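Local atomic coordinates of methyltransferase 1 (Methanosarcina barkeri, PDB entry 2I2X), a protein that transfers the methyl group of methanol to the cob(I)amide carried by its partner subunit MtaC, a step of methanogenesis from methanol. Residues Cys309-Glu313 against Leu333-Cys337. Residues are numbered along the deposited sequence; the frame is centred on the assembly and turned at random.
Sequences CWSNE and LAYDC. With K (potassium ion), chain S.
One face of the Trp310 indole takes Leu333 CD2, which sits over the five-membered ring, 4.1 Å from its centroid, a CH-pi contact. At the ring edge, Asp336 OD2 lies in the indole plane and accepts a hydrogen bond from Trp310 NE1 (2.8 Å, N-H...O 169°). That donor reaches the anti side of OD2 from somewhat outside the carboxylate plane, the two planes being 64° apart. Cys337 SG approaches the ring obliquely and touches Trp310 CB at 3.9 Å. Trp310 CB points toward the helix, and a chi1 of -177° keeps the indole on that course, bringing NE1 to Asp336. Leu333 CD2 also packs against the backbone, 3.5 Å from Ser311 C. In the buried carboxylate of Asp336, OD2 is also hydrogen-bonded to Thr290 OG1, and OD1 forms a salt bridge with Lys289 NZ of the second MtaB subunit. Ser311 OG accepts from Glu313 N, an ST turn, and is hydrogen-bonded to Asp268 OD2, while Glu313 OE1 joins Glu86 and Glu164 at the potassium ion. The axes of strand 309-311 and helix segment 333-337 come within 8.6 Å, helix 325-345 packing outside the TIM barrel on this strand, which runs parallel between strands 40-43 and 285-287, with Pro41 of the former touching Leu333 and Cys337.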
ATOM      1  N   CYS A 309      -5.828  -6.506 -17.442  1.00  4.90           N
ATOM      2  CA  CYS A 309      -6.226  -5.888 -16.169  1.00  5.00           C
ATOM      3  C   CYS A 309      -5.104  -6.061 -15.162  1.00  4.98           C
ATOM      4  O   CYS A 309      -4.278  -6.963 -15.298  1.00  5.02           O
ATOM      5  CB  CYS A 309      -7.562  -6.445 -15.670  1.00  4.53           C
ATOM      6  SG  CYS A 309      -8.786  -6.541 -17.024  1.00  5.46           S
ATOM      7  N   TRP A 310      -5.058  -5.178 -14.174  1.00  5.19           N
ATOM      8  CA  TRP A 310      -3.903  -5.066 -13.287  1.00  5.24           C
ATOM      9  C   TRP A 310      -4.443  -4.979 -11.880  1.00  5.68           C
ATOM     10  O   TRP A 310      -5.218  -4.064 -11.561  1.00  5.27           O
ATOM     11  CB  TRP A 310      -3.112  -3.833 -13.661  1.00  5.00           C
ATOM     12  CG  TRP A 310      -1.832  -3.544 -12.917  1.00  5.93           C
ATOM     13  CD1 TRP A 310      -1.490  -2.348 -12.339  1.00  6.24           C
ATOM     14  CD2 TRP A 310      -0.711  -4.416 -12.727  1.00  5.88           C
ATOM     15  NE1 TRP A 310      -0.236  -2.425 -11.788  1.00  8.66           N
ATOM     16  CE2 TRP A 310       0.276  -3.677 -12.019  1.00  8.56           C
ATOM     17  CE3 TRP A 310      -0.438  -5.746 -13.083  1.00  5.87           C
ATOM     18  CZ2 TRP A 310       1.522  -4.225 -11.653  1.00  6.93           C
ATOM     19  CZ3 TRP A 310       0.804  -6.295 -12.725  1.00  6.49           C
ATOM     20  CH2 TRP A 310       1.769  -5.528 -12.012  1.00  7.11           C
ATOM     21  N   SER A 311      -4.057  -5.969 -11.069  1.00  5.75           N
ATOM     22  CA  SER A 311      -4.612  -6.169  -9.751  1.00  5.78           C
ATOM     23  C   SER A 311      -3.610  -6.056  -8.562  1.00  6.07           C
ATOM     24  O   SER A 311      -2.410  -6.245  -8.738  1.00  5.14           O
ATOM     25  CB  SER A 311      -5.290  -7.536  -9.751  1.00  5.39           C
ATOM     26  OG  SER A 311      -5.499  -8.022  -8.433  1.00  3.53           O
ATOM     27  N   ASN A 312      -4.141  -5.773  -7.365  1.00  6.45           N
ATOM     28  CA  ASN A 312      -3.363  -5.729  -6.109  1.00  6.96           C
ATOM     29  C   ASN A 312      -3.522  -7.002  -5.299  1.00  7.79           C
ATOM     30  O   ASN A 312      -3.064  -7.072  -4.144  1.00  7.09           O
ATOM     31  CB  ASN A 312      -3.845  -4.570  -5.217  1.00  6.68           C
ATOM     32  CG  ASN A 312      -5.250  -4.810  -4.702  1.00  5.41           C
ATOM     33  OD1 ASN A 312      -6.147  -5.056  -5.493  1.00  2.88           O
ATOM     34  ND2 ASN A 312      -5.441  -4.788  -3.374  1.00  5.31           N
ATOM     35  N   GLU A 313      -4.227  -7.982  -5.891  1.00  9.03           N
ATOM     36  CA  GLU A 313      -4.389  -9.347  -5.361  1.00  9.59           C
ATOM     37  C   GLU A 313      -5.335  -9.369  -4.177  1.00 10.88           C
ATOM     38  O   GLU A 313      -6.401  -9.971  -4.234  1.00 11.72           O
ATOM     39  CB  GLU A 313      -3.039  -9.990  -5.021  1.00  8.84           C
ATOM     40  CG  GLU A 313      -3.111 -11.337  -4.308  1.00 11.55           C
ATOM     41  CD  GLU A 313      -3.898 -12.415  -5.071  1.00 14.72           C
ATOM     42  OE1 GLU A 313      -4.220 -13.446  -4.433  1.00 13.93           O
ATOM     43  OE2 GLU A 313      -4.191 -12.252  -6.289  1.00 13.82           O
ATOM     44  N   LEU A 333      -2.853   1.271  -8.773  1.00  5.60           N
ATOM     45  CA  LEU A 333      -3.216   0.452  -9.913  1.00  5.74           C
ATOM     46  C   LEU A 333      -3.654   1.312 -11.083  1.00  6.25           C
ATOM     47  O   LEU A 333      -3.159   1.156 -12.213  1.00  6.98           O
ATOM     48  CB  LEU A 333      -4.357  -0.532  -9.572  1.00  5.60           C
ATOM     49  CG  LEU A 333      -4.087  -1.605  -8.530  1.00  3.48           C
ATOM     50  CD1 LEU A 333      -5.341  -2.212  -8.104  1.00  2.60           C
ATOM     51  CD2 LEU A 333      -3.089  -2.670  -9.029  1.00  5.08           C
ATOM     52  N   ALA A 334      -4.566   2.241 -10.820  1.00  5.88           N
ATOM     53  CA  ALA A 334      -5.087   3.061 -11.906  1.00  6.26           C
ATOM     54  C   ALA A 334      -3.990   3.906 -12.556  1.00  6.34           C
ATOM     55  O   ALA A 334      -4.017   4.153 -13.766  1.00  6.60           O
ATOM     56  CB  ALA A 334      -6.225   3.930 -11.431  1.00  5.67           C
ATOM     57  N   TYR A 335      -3.019   4.337 -11.764  1.00  5.84           N
ATOM     58  CA  TYR A 335      -1.937   5.107 -12.330  1.00  6.16           C
ATOM     59  C   TYR A 335      -1.020   4.211 -13.168  1.00  6.06           C
ATOM     60  O   TYR A 335      -0.550   4.617 -14.229  1.00  5.57           O
ATOM     61  CB  TYR A 335      -1.161   5.816 -11.215  1.00  6.36           C
ATOM     62  CG  TYR A 335      -1.600   7.238 -10.914  1.00  6.88           C
ATOM     63  CD1 TYR A 335      -1.602   8.220 -11.915  1.00  6.67           C
ATOM     64  CD2 TYR A 335      -1.973   7.613  -9.627  1.00  6.52           C
ATOM     65  CE1 TYR A 335      -1.978   9.528 -11.652  1.00  4.34           C
ATOM     66  CE2 TYR A 335      -2.359   8.924  -9.352  1.00  6.36           C
ATOM     67  CZ  TYR A 335      -2.370   9.882 -10.371  1.00  6.44           C
ATOM     68  OH  TYR A 335      -2.713  11.206 -10.088  1.00  3.91           O
ATOM     69  N   ASP A 336      -0.761   2.986 -12.689  1.00  6.66           N
ATOM     70  CA  ASP A 336       0.023   2.010 -13.458  1.00  5.99           C
ATOM     71  C   ASP A 336      -0.673   1.821 -14.789  1.00  5.46           C
ATOM     72  O   ASP A 336      -0.017   1.772 -15.821  1.00  5.30           O
ATOM     73  CB  ASP A 336       0.144   0.653 -12.742  1.00  5.88           C
ATOM     74  CG  ASP A 336       1.063   0.696 -11.543  1.00  6.70           C
ATOM     75  OD1 ASP A 336       1.950   1.560 -11.506  1.00  9.21           O
ATOM     76  OD2 ASP A 336       0.889  -0.120 -10.613  1.00  9.02           O
ATOM     77  N   CYS A 337      -2.005   1.732 -14.767  1.00  4.71           N
ATOM     78  CA  CYS A 337      -2.745   1.602 -16.008  1.00  4.78           C
ATOM     79  C   CYS A 337      -2.604   2.847 -16.869  1.00  4.23           C
ATOM     80  O   CYS A 337      -2.455   2.734 -18.090  1.00  4.45           O
ATOM     81  CB  CYS A 337      -4.214   1.224 -15.777  1.00  4.70           C
ATOM     82  SG  CYS A 337      -4.470  -0.533 -15.161  1.00  8.12           S
TER
HETATM   83  K     K S 511      -6.966 -15.004  -4.447  0.70 23.46           K